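Local coordinates for protein putative esterase (PDB 2RAU) that probably acts as a lipase or esterase of the alpha/beta-hydrolase superfamily and binds calcium ions, at residues E132-I137 against E144-A149; L159-L164 against N168-L173; L54-T59 against S128-V133; E64-I69 against V96-Y101. All blocks are in the same frame, centred on the assembly; numbering follows the deposited sequence.

Contact 1. Residues E132-I137 against E144-A149; sequences EVVSFI and ERIYLA. With CA (calcium ion), chain C; EDO (1,2-ethanediol), chain E.
Ile-146, at the start of strand 146-151, pushes its forked side chain against Val-134 and Ile-137, which sit one helical turn apart on helix 123-141. From CB, which points at the helix but stops short of it, two branches part. CG2 goes to Ile-137, where it meets the CG2 methyl of that residue at 3.8 Å, the two side chains lying at about a right angle. The other branch runs through CG1, set between the backbone N and the carbonyl carbon (chi1 71°), and continues extended to CD1. This tip methyl lies 3.9 Å from CG2 of Val-134. The rotamer of Ile-146 thus spreads its two branches over both helix residues, and the contact is wholly apolar and buried. Leu-54 of the adjoining strand packs beside all three side chains. Two residues before the start of the strand, Glu-144 turns outward and grips a calcium ion. Its OE2 binds the metal at 2.2 Å; the longer OE1 bond is less certain, because the model places OE1 too near an ethanediol. The carbonyl oxygen of Gly-142, ethanediol O2 and two waters add further ligands. A helix packed through branched aliphatic side chains on a strand of the parallel part of the sheet is the packing of an alpha/beta-hydrolase sandwich, here in the crossover from strand 94-100 through helix 123-141 to strand 146-151.

Contact 2. Residues L159-L164 against N168-L173; sequences LNYSSL and NDIKGL
Tyr-161 reaches along helix 153-169 to the carboxylate of Asp-169 at the helix's end, and its hydroxyl OH donates a hydrogen bond to OD2 at 2.6 Å. With CG swung away from its own backbone N (chi1 -175°), the phenol leaves the helix sidelong and brings OH to the acceptor. OD2 is approached on its anti side, the hydroxyl standing 30° out of the carboxylate plane, while the planes of ring and carboxylate are only 17° apart. The same OD2 carries a salt bridge from Lys-131, and OD1 one from Lys-138, so this buried acid is held from several directions. A phenylalanine in place of Tyr-161 would probably leave OD2 without its phenolic donor and more dependent on Lys-131 for its position. The contact closes the beta-alpha-beta unit of strand 146-151, helix 153-169 and strand 170-176, where the chain turns back after the helix and strand 170-176 packs against it. Ile-170 is bent at its second torsion (chi2 -56°), which carries CD1 to 3.9 Å from CE2 of Tyr-161, oblique to the ring. CG1 of Ile-170 lies 3.8 Å from OG of Ser-162. That hydroxyl is bonded back to the carbonyl oxygen of Ala-158 within the helix, so what it presents to the strand is packing. Leu-173, deposited in two conformers, places CD1 and CD2 of the given one against the same OG, so this approach is less certain.

Contact 3. Residues L54-T59 against S128-V133; sequences LILPGT and SDIKEV
Strand 54-56, bearing Leu-54 and Leu-56, runs nearly antiparallel to helix segment 128-133, bearing Ile-130 and Val-133, at 162° between their directions and 11.0 Å between the axes. Leu-54 points at the helix and receives one methyl in its fork: CG1 of Val-133 lies 3.9 Å from CD1 of Leu-54 and equally far from CD2. With CG1 opposite its backbone N (chi1 160°), Val-133 aims that methyl at Leu-54, while CG2 packs on Ile-99 of the neighbouring strand. Leu-56 starts off to one side, but its end swings to Ile-130, which it crosses at about a right angle. There CD1 of Leu-56 meets CD1 of Ile-130 at 3.7 Å, and CD2 of Leu-56 rests near both CG1 and CG2 of the isoleucine at 4.1 Å. A looser approach, 4.3 Å from CD2 of Leu-54 to CG2 of Ile-130, ties the two pairs together. Tyr-161 of helix 153-169 covers another side of Ile-130. The meeting of four buried aliphatic residues joins a central strand to a flanking helix in the three-layer alpha/beta/alpha sandwich of the alpha/beta hydrolases.

Contact 4. Residues E64-I69 against V96-Y101; sequences EQLVTI and VYTIDY
The carboxylate of Asp-100 lies before the first turn of helix 63-68, and its OD1 takes the backbone N-H of Glu-64 on the syn lone pair. That bond is 2.9 Å from N of Glu-64 to OD1 of Asp-100, with an angle of 157° at the hydrogen. CB of Glu-64 comes up beside the same oxygen, while OD2 is bonded to NE2 of His-41 and OG of Ser-39 on strand 37-45. The carboxylate of Glu-64, at the end of an extended chain, turns to other partners: OE1 to His-104 and the backbone N of Asn-72, OE2 to Ser-70. A leucine in place of Asp-100 would probably leave the N-H of Glu-64 without its acceptor, and His-41 and Ser-39 without a shared partner. In this alpha/beta-hydrolase sheet, Asp-100 and Thr-98 serve the face under helix 63-68, while Ile-99 between them turns to helix 123-141 on the opposite face. In the conformer given, one of two, Thr-98 has OG1 opposite its backbone N (chi1 -177°), where it bonds to the carbonyl oxygen of Ile-55. CD2 of Leu-66 packs on this hydroxyl at 3.5 Å. The methyl CG2 of Thr-98 touches CG2 of Val-67 at 3.7 Å, the two side chains running antiparallel alongside each other; these Thr-98 contacts are accordingly less certain.

In the fold
All four contacts reach one mixed sheet. Contacts 1 and 3 share helix 123-141, their centres 9 Å apart, and strands 52-56 and 146-151 pair directly beneath it, Ala-149 N bonding to Leu-54 O at 2.7 Å. Contact 2 adds the next strand, with Ile-146 O 2.9 Å from Lys-171 N, and is joined to contact 3 by the Lys-131 to Asp-169 salt bridge. Contact 4 lies on the opposite face, about 20 Å from contact 2 between centres, and meets contact 3 where Tyr-101 OH bonds to Pro-57 O. The calcium bound by Glu-144 lies about 12 Å from the side chain of Asp-169, whereas Leu-56 of contact 3 touches the probable nucleophile elbow.

Contact 1. Residues E132-I137 against E144-A149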
loop_
_atom_site.group_PDB
_atom_site.type_symbol
_atom_site.label_atom_id
_atom_site.label_comp_id
_atom_site.label_asym_id
_atom_site.label_seq_id
_atom_site.Cartn_x
_atom_site.Cartn_y
_atom_site.Cartn_z
ATOM N N GLU A 132 5.446 -15.239 5.929
ATOM C CA GLU A 132 4.729 -16.324 5.265
ATOM C C GLU A 132 4.640 -16.103 3.761
ATOM O O GLU A 132 4.735 -17.059 2.983
ATOM C CB GLU A 132 3.316 -16.483 5.837
ATOM C CG GLU A 132 3.180 -16.992 7.222
ATOM C CD GLU A 132 3.860 -18.329 7.453
ATOM O OE1 GLU A 132 3.840 -19.214 6.590
ATOM O OE2 GLU A 132 4.452 -18.451 8.517
ATOM N N VAL A 133 4.385 -14.864 3.346
ATOM C CA VAL A 133 4.298 -14.538 1.919
ATOM C C VAL A 133 5.698 -14.692 1.254
ATOM O O VAL A 133 5.826 -15.252 0.166
ATOM C CB VAL A 133 3.718 -13.127 1.735
ATOM C CG1 VAL A 133 4.053 -12.564 0.395
ATOM C CG2 VAL A 133 2.194 -13.119 2.057
ATOM N N VAL A 134 6.738 -14.168 1.896
ATOM C CA VAL A 134 8.093 -14.254 1.355
ATOM C C VAL A 134 8.545 -15.706 1.169
ATOM O O VAL A 134 9.120 -16.042 0.144
ATOM C CB VAL A 134 9.121 -13.449 2.243
ATOM C CG1 VAL A 134 10.582 -13.802 1.880
ATOM C CG2 VAL A 134 8.822 -11.912 2.164
ATOM N N SER A 135 8.275 -16.549 2.156
ATOM C CA SER A 135 8.626 -17.964 2.084
ATOM C C SER A 135 7.933 -18.627 0.881
ATOM O O SER A 135 8.540 -19.395 0.130
ATOM C CB SER A 135 8.238 -18.658 3.387
ATOM O OG SER A 135 8.962 -18.117 4.482
ATOM N N PHE A 136 6.652 -18.330 0.700
ATOM C CA PHE A 136 5.890 -18.854 -0.428
ATOM C C PHE A 136 6.478 -18.382 -1.771
ATOM O O PHE A 136 6.603 -19.161 -2.763
ATOM C CB PHE A 136 4.441 -18.370 -0.336
ATOM C CG PHE A 136 3.558 -18.875 -1.444
ATOM C CD1 PHE A 136 3.449 -18.184 -2.640
ATOM C CD2 PHE A 136 2.910 -20.076 -1.319
ATOM C CE1 PHE A 136 2.665 -18.675 -3.687
ATOM C CE2 PHE A 136 2.130 -20.561 -2.365
ATOM C CZ PHE A 136 2.006 -19.848 -3.531
ATOM N N ILE A 137 6.783 -17.087 -1.825
ATOM C CA ILE A 137 7.364 -16.482 -3.027
ATOM C C ILE A 137 8.668 -17.129 -3.436
ATOM O O ILE A 137 8.932 -17.300 -4.625
ATOM C CB ILE A 137 7.571 -14.960 -2.821
ATOM C CG1 ILE A 137 6.218 -14.255 -2.774
ATOM C CG2 ILE A 137 8.401 -14.337 -3.938
ATOM C CD1 ILE A 137 6.315 -12.728 -2.540
ATOM N N GLU A 144 16.089 -17.050 -4.203
ATOM C CA GLU A 144 16.553 -17.149 -2.792
ATOM C C GLU A 144 16.301 -15.836 -2.042
ATOM O O GLU A 144 16.001 -15.828 -0.858
ATOM C CB GLU A 144 18.024 -17.477 -2.710
ATOM C CG GLU A 144 18.329 -18.916 -2.954
ATOM C CD GLU A 144 17.799 -19.389 -4.290
ATOM O OE1 GLU A 144 18.338 -18.952 -5.306
ATOM O OE2 GLU A 144 16.837 -20.180 -4.349
ATOM N N ARG A 145 16.393 -14.728 -2.762
ATOM C CA ARG A 145 16.133 -13.418 -2.179
ATOM C C ARG A 145 15.269 -12.643 -3.156
ATOM O O ARG A 145 15.296 -12.888 -4.361
ATOM C CB ARG A 145 17.432 -12.658 -1.901
ATOM C CG ARG A 145 18.406 -13.374 -0.954
ATOM C CD ARG A 145 19.727 -12.649 -0.907
ATOM N NE ARG A 145 19.798 -11.621 0.125
ATOM C CZ ARG A 145 20.729 -10.666 0.161
ATOM N NH1 ARG A 145 21.646 -10.575 -0.796
ATOM N NH2 ARG A 145 20.746 -9.794 1.150
ATOM N N ILE A 146 14.507 -11.702 -2.626
ATOM C CA ILE A 146 13.578 -10.930 -3.447
ATOM C C ILE A 146 13.793 -9.407 -3.367
ATOM O O ILE A 146 14.506 -8.878 -2.495
ATOM C CB ILE A 146 12.109 -11.284 -3.084
ATOM C CG1 ILE A 146 11.738 -10.726 -1.712
ATOM C CG2 ILE A 146 11.802 -12.834 -3.098
ATOM C CD1 ILE A 146 10.271 -10.938 -1.372
ATOM N N TYR A 147 13.172 -8.720 -4.332
ATOM C CA TYR A 147 13.047 -7.277 -4.315
ATOM C C TYR A 147 11.809 -6.976 -3.502
ATOM O O TYR A 147 10.753 -7.563 -3.715
ATOM C CB TYR A 147 12.919 -6.707 -5.712
ATOM C CG TYR A 147 14.125 -6.907 -6.563
ATOM C CD1 TYR A 147 15.289 -6.231 -6.289
ATOM C CD2 TYR A 147 14.101 -7.768 -7.640
ATOM C CE1 TYR A 147 16.395 -6.404 -7.050
ATOM C CE2 TYR A 147 15.195 -7.945 -8.417
ATOM C CZ TYR A 147 16.363 -7.255 -8.123
ATOM O OH TYR A 147 17.498 -7.406 -8.899
ATOM N N LEU A 148 11.951 -6.072 -2.546
ATOM C CA LEU A 148 10.852 -5.730 -1.652
ATOM C C LEU A 148 10.555 -4.229 -1.786
ATOM O O LEU A 148 11.413 -3.378 -1.537
ATOM C CB LEU A 148 11.219 -6.037 -0.201
ATOM C CG LEU A 148 10.131 -5.818 0.851
ATOM C CD1 LEU A 148 8.965 -6.714 0.527
ATOM C CD2 LEU A 148 10.672 -6.082 2.232
ATOM N N ALA A 149 9.316 -3.929 -2.142
ATOM C CA ALA A 149 8.854 -2.561 -2.328
ATOM C C ALA A 149 7.787 -2.306 -1.318
ATOM O O ALA A 149 7.074 -3.228 -0.878
ATOM C CB ALA A 149 8.331 -2.351 -3.744
HETATM CA CA CA C . 16.684 -20.676 -6.481
HETATM C C1 EDO E . 18.037 -17.757 -8.820
HETATM O O1 EDO E . 18.576 -16.745 -7.969
HETATM C C2 EDO E . 17.692 -18.805 -7.818
HETATM O O2 EDO E . 16.998 -19.956 -8.288
HETATM O O HOH W 1 18.898 -21.810 -6.831
HETATM O O HOH W 2 14.865 -22.152 -5.229
#

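Contact 2. Residues L159-L164 against N168-L173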
loop_
_atom_site.group_PDB
_atom_site.type_symbol
_atom_site.label_atom_id
_atom_site.label_comp_id
_atom_site.label_asym_id
_atom_site.label_seq_id
_atom_site.Cartn_x
_atom_site.Cartn_y
_atom_site.Cartn_z
ATOM N N LEU A 159 11.173 -1.801 5.550
ATOM C CA LEU A 159 12.385 -1.538 6.294
ATOM C C LEU A 159 12.466 -2.347 7.580
ATOM O O LEU A 159 13.540 -2.862 7.925
ATOM C CB LEU A 159 12.508 -0.045 6.607
ATOM C CG LEU A 159 13.444 0.711 5.663
ATOM C CD1 LEU A 159 13.071 2.185 5.566
ATOM C CD2 LEU A 159 14.895 0.491 6.127
ATOM N N ASN A 160 11.350 -2.405 8.314
ATOM C CA ASN A 160 11.270 -3.212 9.547
ATOM C C ASN A 160 11.507 -4.725 9.273
ATOM O O ASN A 160 12.247 -5.412 10.002
ATOM C CB ASN A 160 9.913 -2.970 10.231
ATOM C CG ASN A 160 9.814 -1.597 10.842
ATOM O OD1 ASN A 160 10.786 -0.850 10.836
ATOM N ND2 ASN A 160 8.624 -1.228 11.331
ATOM N N TYR A 161 10.862 -5.237 8.230
ATOM C CA TYR A 161 11.052 -6.619 7.796
ATOM C C TYR A 161 12.520 -6.872 7.433
ATOM O O TYR A 161 13.120 -7.867 7.880
ATOM C CB TYR A 161 10.136 -6.972 6.595
ATOM C CG TYR A 161 10.235 -8.408 6.235
ATOM C CD1 TYR A 161 9.405 -9.348 6.825
ATOM C CD2 TYR A 161 11.191 -8.857 5.310
ATOM C CE1 TYR A 161 9.530 -10.683 6.523
ATOM C CE2 TYR A 161 11.302 -10.220 4.996
ATOM C CZ TYR A 161 10.475 -11.114 5.612
ATOM O OH TYR A 161 10.578 -12.468 5.323
ATOM N N SER A 162 13.097 -5.952 6.655
ATOM C CA SER A 162 14.471 -6.063 6.221
ATOM C C SER A 162 15.444 -6.008 7.380
ATOM O O SER A 162 16.424 -6.699 7.367
ATOM C CB SER A 162 14.821 -4.965 5.207
ATOM O OG SER A 162 14.079 -5.124 4.026
ATOM N N SER A 163 15.168 -5.192 8.389
ATOM C CA SER A 163 16.049 -5.097 9.532
ATOM C C SER A 163 16.213 -6.462 10.229
ATOM O O SER A 163 17.229 -6.698 10.887
ATOM C CB SER A 163 15.551 -4.038 10.514
ATOM O OG SER A 163 14.497 -4.520 11.315
ATOM N N LEU A 164 15.224 -7.348 10.074
ATOM C CA LEU A 164 15.238 -8.632 10.717
ATOM C C LEU A 164 15.687 -9.759 9.806
ATOM O O LEU A 164 16.254 -10.716 10.289
ATOM C CB LEU A 164 13.849 -8.963 11.254
ATOM C CG LEU A 164 13.297 -8.101 12.384
ATOM C CD1 LEU A 164 11.768 -8.359 12.510
ATOM C CD2 LEU A 164 14.034 -8.343 13.689
ATOM N N ASN A 168 18.932 -13.152 4.604
ATOM C CA ASN A 168 18.454 -14.316 3.865
ATOM C C ASN A 168 17.302 -14.147 2.893
ATOM O O ASN A 168 17.075 -15.045 2.074
ATOM C CB ASN A 168 18.091 -15.437 4.816
ATOM C CG ASN A 168 19.328 -16.143 5.370
ATOM O OD1 ASN A 168 20.179 -16.797 4.631
ATOM N ND2 ASN A 168 19.475 -15.986 6.664
ATOM N N ASP A 169 16.594 -13.025 2.981
ATOM C CA ASP A 169 15.373 -12.796 2.201
ATOM C C ASP A 169 15.377 -11.665 1.155
ATOM O O ASP A 169 14.641 -11.769 0.187
ATOM C CB ASP A 169 14.212 -12.499 3.155
ATOM C CG ASP A 169 13.767 -13.706 3.962
ATOM O OD1 ASP A 169 14.232 -14.852 3.691
ATOM O OD2 ASP A 169 12.915 -13.490 4.874
ATOM N N ILE A 170 16.167 -10.599 1.348
ATOM C CA ILE A 170 15.991 -9.341 0.576
ATOM C C ILE A 170 17.245 -8.892 -0.133
ATOM O O ILE A 170 18.277 -8.750 0.501
ATOM C CB ILE A 170 15.556 -8.168 1.522
ATOM C CG1 ILE A 170 14.367 -8.576 2.418
ATOM C CG2 ILE A 170 15.237 -6.831 0.728
ATOM C CD1 ILE A 170 13.083 -9.099 1.681
ATOM N N LYS A 171 17.150 -8.663 -1.440
ATOM C CA LYS A 171 18.307 -8.262 -2.199
ATOM C C LYS A 171 18.212 -6.828 -2.733
ATOM O O LYS A 171 19.166 -6.309 -3.305
ATOM C CB LYS A 171 18.546 -9.248 -3.343
ATOM C CG LYS A 171 17.463 -9.281 -4.368
ATOM C CD LYS A 171 17.649 -10.338 -5.430
ATOM C CE LYS A 171 16.378 -10.480 -6.230
ATOM N NZ LYS A 171 16.382 -11.623 -7.159
ATOM N N GLY A 172 17.067 -6.174 -2.523
ATOM C CA GLY A 172 16.875 -4.813 -2.972
ATOM C C GLY A 172 15.630 -4.235 -2.345
ATOM O O GLY A 172 14.638 -4.949 -2.141
ATOM N N LEU A 173 15.690 -2.944 -2.029
ATOM C CA LEU A 173 14.556 -2.221 -1.432
ATOM C C LEU A 173 14.098 -1.071 -2.325
ATOM O O LEU A 173 14.903 -0.324 -2.856
ATOM C CB LEU A 173 14.901 -1.701 -0.039
ATOM C CG LEU A 173 14.871 -2.712 1.105
ATOM C CD1 LEU A 173 15.745 -2.219 2.276
ATOM C CD2 LEU A 173 13.451 -3.021 1.554
#

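Contact 3. Residues L54-T59 against S128-V133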
loop_
_atom_site.group_PDB
_atom_site.type_symbol
_atom_site.label_atom_id
_atom_site.label_comp_id
_atom_site.label_asym_id
_atom_site.label_seq_id
_atom_site.Cartn_x
_atom_site.Cartn_y
_atom_site.Cartn_z
ATOM N N LEU A 54 8.001 -8.156 -4.356
ATOM C CA LEU A 54 6.846 -8.120 -3.463
ATOM C C LEU A 54 6.601 -6.658 -3.066
ATOM O O LEU A 54 7.518 -5.946 -2.593
ATOM C CB LEU A 54 7.058 -8.980 -2.204
ATOM C CG LEU A 54 6.081 -8.818 -1.024
ATOM C CD1 LEU A 54 4.652 -9.255 -1.481
ATOM C CD2 LEU A 54 6.596 -9.574 0.197
ATOM N N ILE A 55 5.362 -6.222 -3.238
ATOM C CA ILE A 55 4.956 -4.849 -2.871
ATOM C C ILE A 55 4.009 -4.856 -1.693
ATOM O O ILE A 55 2.967 -5.470 -1.726
ATOM C CB ILE A 55 4.372 -4.084 -4.100
ATOM C CG1 ILE A 55 5.318 -4.283 -5.318
ATOM C CG2 ILE A 55 4.148 -2.560 -3.746
ATOM C CD1 ILE A 55 5.014 -3.477 -6.571
ATOM N N LEU A 56 4.421 -4.167 -0.640
ATOM C CA LEU A 56 3.673 -4.019 0.590
ATOM C C LEU A 56 2.767 -2.782 0.535
ATOM O O LEU A 56 3.252 -1.668 0.372
ATOM C CB LEU A 56 4.661 -3.924 1.748
ATOM C CG LEU A 56 5.631 -5.108 2.007
ATOM C CD1 LEU A 56 6.441 -4.897 3.265
ATOM C CD2 LEU A 56 4.867 -6.477 2.016
ATOM N N PRO A 57 1.447 -2.976 0.621
ATOM C CA PRO A 57 0.592 -1.803 0.613
ATOM C C PRO A 57 0.710 -0.941 1.851
ATOM O O PRO A 57 1.231 -1.376 2.856
ATOM C CB PRO A 57 -0.821 -2.391 0.553
ATOM C CG PRO A 57 -0.607 -3.833 0.068
ATOM C CD PRO A 57 0.671 -4.230 0.659
ATOM N N GLY A 58 0.116 0.264 1.762
ATOM C CA GLY A 58 0.113 1.239 2.838
ATOM C C GLY A 58 -1.173 1.133 3.633
ATOM O O GLY A 58 -1.895 0.173 3.499
ATOM N N THR A 59 -1.418 2.114 4.503
ATOM C CA THR A 59 -2.555 2.125 5.413
ATOM C C THR A 59 -3.875 2.074 4.638
ATOM O O THR A 59 -4.082 2.852 3.711
ATOM C CB THR A 59 -2.529 3.401 6.275
ATOM O OG1 THR A 59 -1.211 3.574 6.766
ATOM C CG2 THR A 59 -3.474 3.330 7.471
ATOM N N SER A 128 5.103 -11.348 10.774
ATOM C CA SER A 128 4.910 -12.784 10.603
ATOM C C SER A 128 4.138 -13.077 9.307
ATOM O O SER A 128 4.413 -14.062 8.615
ATOM C CB SER A 128 4.227 -13.423 11.816
ATOM O OG SER A 128 2.828 -13.113 11.891
ATOM N N ASP A 129 3.194 -12.213 8.960
ATOM C CA ASP A 129 2.390 -12.386 7.777
ATOM C C ASP A 129 3.231 -12.124 6.528
ATOM O O ASP A 129 3.139 -12.857 5.548
ATOM C CB ASP A 129 1.199 -11.428 7.796
ATOM C CG ASP A 129 0.170 -11.763 8.880
ATOM O OD1 ASP A 129 0.219 -12.858 9.408
ATOM O OD2 ASP A 129 -0.719 -10.922 9.188
ATOM N N ILE A 130 4.020 -11.046 6.533
ATOM C CA ILE A 130 4.923 -10.797 5.431
ATOM C C ILE A 130 5.905 -12.005 5.246
ATOM O O ILE A 130 6.189 -12.409 4.114
ATOM C CB ILE A 130 5.689 -9.471 5.624
ATOM C CG1 ILE A 130 4.687 -8.268 5.678
ATOM C CG2 ILE A 130 6.671 -9.262 4.476
ATOM C CD1 ILE A 130 5.322 -6.913 6.196
ATOM N N LYS A 131 6.440 -12.538 6.348
ATOM C CA LYS A 131 7.321 -13.703 6.298
ATOM C C LYS A 131 6.693 -14.936 5.597
ATOM O O LYS A 131 7.348 -15.614 4.776
ATOM C CB LYS A 131 7.847 -14.063 7.705
ATOM C CG LYS A 131 8.681 -15.362 7.791
ATOM C CD LYS A 131 9.898 -15.489 6.859
ATOM C CE LYS A 131 11.218 -15.224 7.517
ATOM N NZ LYS A 131 12.360 -15.484 6.587
ATOM N N GLU A 132 5.446 -15.239 5.929
ATOM C CA GLU A 132 4.729 -16.324 5.265
ATOM C C GLU A 132 4.640 -16.103 3.761
ATOM O O GLU A 132 4.735 -17.059 2.983
ATOM C CB GLU A 132 3.316 -16.483 5.837
ATOM C CG GLU A 132 3.180 -16.992 7.222
ATOM C CD GLU A 132 3.860 -18.329 7.453
ATOM O OE1 GLU A 132 3.840 -19.214 6.590
ATOM O OE2 GLU A 132 4.452 -18.451 8.517
ATOM N N VAL A 133 4.385 -14.864 3.346
ATOM C CA VAL A 133 4.298 -14.538 1.919
ATOM C C VAL A 133 5.698 -14.692 1.254
ATOM O O VAL A 133 5.826 -15.252 0.166
ATOM C CB VAL A 133 3.718 -13.127 1.735
ATOM C CG1 VAL A 133 4.053 -12.564 0.395
ATOM C CG2 VAL A 133 2.194 -13.119 2.057
#

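Contact 4. Residues E64-I69 against V96-Y101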
loop_
_atom_site.group_PDB
_atom_site.type_symbol
_atom_site.label_atom_id
_atom_site.label_comp_id
_atom_site.label_asym_id
_atom_site.label_seq_id
_atom_site.Cartn_x
_atom_site.Cartn_y
_atom_site.Cartn_z
ATOM N N GLU A 64 -5.151 -6.538 -3.394
ATOM C CA GLU A 64 -6.251 -6.398 -4.323
ATOM C C GLU A 64 -6.322 -4.969 -4.911
ATOM O O GLU A 64 -6.408 -4.795 -6.132
ATOM C CB GLU A 64 -7.593 -6.754 -3.638
ATOM C CG GLU A 64 -8.730 -6.735 -4.651
ATOM C CD GLU A 64 -10.125 -7.004 -4.106
ATOM O OE1 GLU A 64 -10.203 -7.318 -2.912
ATOM O OE2 GLU A 64 -11.109 -6.908 -4.904
ATOM N N GLN A 65 -6.275 -3.958 -4.060
ATOM C CA GLN A 65 -6.277 -2.589 -4.515
ATOM C C GLN A 65 -5.147 -2.332 -5.488
ATOM O O GLN A 65 -5.353 -1.657 -6.502
ATOM C CB GLN A 65 -6.191 -1.609 -3.360
ATOM C CG GLN A 65 -6.480 -0.179 -3.782
ATOM C CD GLN A 65 -6.404 0.783 -2.654
ATOM O OE1 GLN A 65 -5.507 0.729 -1.802
ATOM N NE2 GLN A 65 -7.367 1.701 -2.631
ATOM N N LEU A 66 -3.971 -2.887 -5.181
ATOM C CA LEU A 66 -2.766 -2.683 -5.988
ATOM C C LEU A 66 -2.775 -3.326 -7.343
ATOM O O LEU A 66 -2.002 -2.936 -8.221
ATOM C CB LEU A 66 -1.522 -3.088 -5.206
ATOM C CG LEU A 66 -0.801 -2.000 -4.416
ATOM C CD1 LEU A 66 -1.661 -0.924 -3.762
ATOM C CD2 LEU A 66 0.259 -2.501 -3.528
ATOM N N VAL A 67 -3.654 -4.308 -7.524
ATOM C CA VAL A 67 -3.783 -5.000 -8.795
ATOM C C VAL A 67 -5.014 -4.508 -9.549
ATOM O O VAL A 67 -4.923 -4.126 -10.684
ATOM C CB VAL A 67 -3.907 -6.573 -8.609
ATOM C CG1 VAL A 67 -4.030 -7.333 -9.970
ATOM C CG2 VAL A 67 -2.790 -7.145 -7.707
ATOM N N THR A 68 -6.173 -4.550 -8.911
ATOM C CA THR A 68 -7.398 -4.254 -9.612
ATOM C C THR A 68 -8.209 -3.042 -9.098
ATOM O O THR A 68 -9.297 -2.764 -9.620
ATOM C CB THR A 68 -8.320 -5.514 -9.695
ATOM O OG1 THR A 68 -8.501 -6.036 -8.393
ATOM C CG2 THR A 68 -7.744 -6.619 -10.617
ATOM N N ILE A 69 -7.682 -2.284 -8.138
ATOM C CA ILE A 69 -8.352 -1.084 -7.656
ATOM C C ILE A 69 -9.786 -1.440 -7.264
ATOM O O ILE A 69 -10.758 -0.772 -7.638
ATOM C CB ILE A 69 -8.275 0.101 -8.668
ATOM C CG1 ILE A 69 -6.918 0.051 -9.451
ATOM C CG2 ILE A 69 -8.365 1.463 -7.939
ATOM C CD1 ILE A 69 -6.735 1.142 -10.495
ATOM N N VAL A 96 5.367 -10.265 -10.037
ATOM C CA VAL A 96 5.068 -9.264 -9.009
ATOM C C VAL A 96 4.010 -9.820 -8.072
ATOM O O VAL A 96 3.036 -10.364 -8.510
ATOM C CB VAL A 96 4.595 -7.912 -9.614
ATOM C CG1 VAL A 96 4.501 -6.805 -8.505
ATOM C CG2 VAL A 96 5.566 -7.514 -10.817
ATOM N N TYR A 97 4.233 -9.656 -6.777
ATOM C CA TYR A 97 3.377 -10.193 -5.770
ATOM C C TYR A 97 2.979 -9.081 -4.845
ATOM O O TYR A 97 3.695 -8.089 -4.686
ATOM C CB TYR A 97 4.117 -11.258 -4.932
ATOM C CG TYR A 97 4.681 -12.449 -5.689
ATOM C CD1 TYR A 97 5.928 -12.384 -6.316
ATOM C CD2 TYR A 97 4.008 -13.647 -5.727
ATOM C CE1 TYR A 97 6.483 -13.490 -6.957
ATOM C CE2 TYR A 97 4.564 -14.776 -6.374
ATOM C CZ TYR A 97 5.797 -14.679 -6.988
ATOM O OH TYR A 97 6.313 -15.818 -7.568
ATOM N N THR A 98 1.822 -9.233 -4.202
ATOM C CA THR A 98 1.373 -8.249 -3.243
ATOM C C THR A 98 0.373 -8.908 -2.277
ATOM O O THR A 98 -0.401 -9.762 -2.656
ATOM C CB THR A 98 0.832 -6.958 -3.929
ATOM O OG1 THR A 98 0.456 -5.991 -2.929
ATOM C CG2 THR A 98 -0.350 -7.268 -4.907
ATOM N N ILE A 99 0.401 -8.433 -1.045
ATOM C CA ILE A 99 -0.256 -9.037 0.124
ATOM C C ILE A 99 -1.503 -8.261 0.541
ATOM O O ILE A 99 -1.520 -7.009 0.502
ATOM C CB ILE A 99 0.761 -9.081 1.307
ATOM C CG1 ILE A 99 0.134 -9.730 2.549
ATOM C CG2 ILE A 99 1.319 -7.680 1.630
ATOM C CD1 ILE A 99 1.119 -9.978 3.812
ATOM N N ASP A 100 -2.554 -9.036 0.846
ATOM C CA ASP A 100 -3.730 -8.572 1.522
ATOM C C ASP A 100 -3.506 -8.834 3.019
ATOM O O ASP A 100 -3.370 -9.976 3.460
ATOM C CB ASP A 100 -4.981 -9.270 1.085
ATOM C CG ASP A 100 -5.290 -9.073 -0.376
ATOM O OD1 ASP A 100 -5.103 -7.952 -0.878
ATOM O OD2 ASP A 100 -5.801 -10.005 -1.022
ATOM N N TYR A 101 -3.381 -7.757 3.777
ATOM C CA TYR A 101 -3.215 -7.849 5.206
ATOM C C TYR A 101 -4.525 -8.311 5.821
ATOM O O TYR A 101 -5.555 -8.302 5.155
ATOM C CB TYR A 101 -2.929 -6.492 5.794
ATOM C CG TYR A 101 -1.696 -5.807 5.284
ATOM C CD1 TYR A 101 -0.442 -6.435 5.340
ATOM C CD2 TYR A 101 -1.763 -4.513 4.795
ATOM C CE1 TYR A 101 0.708 -5.779 4.902
ATOM C CE2 TYR A 101 -0.629 -3.847 4.374
ATOM C CZ TYR A 101 0.610 -4.468 4.432
ATOM O OH TYR A 101 1.713 -3.754 4.004
#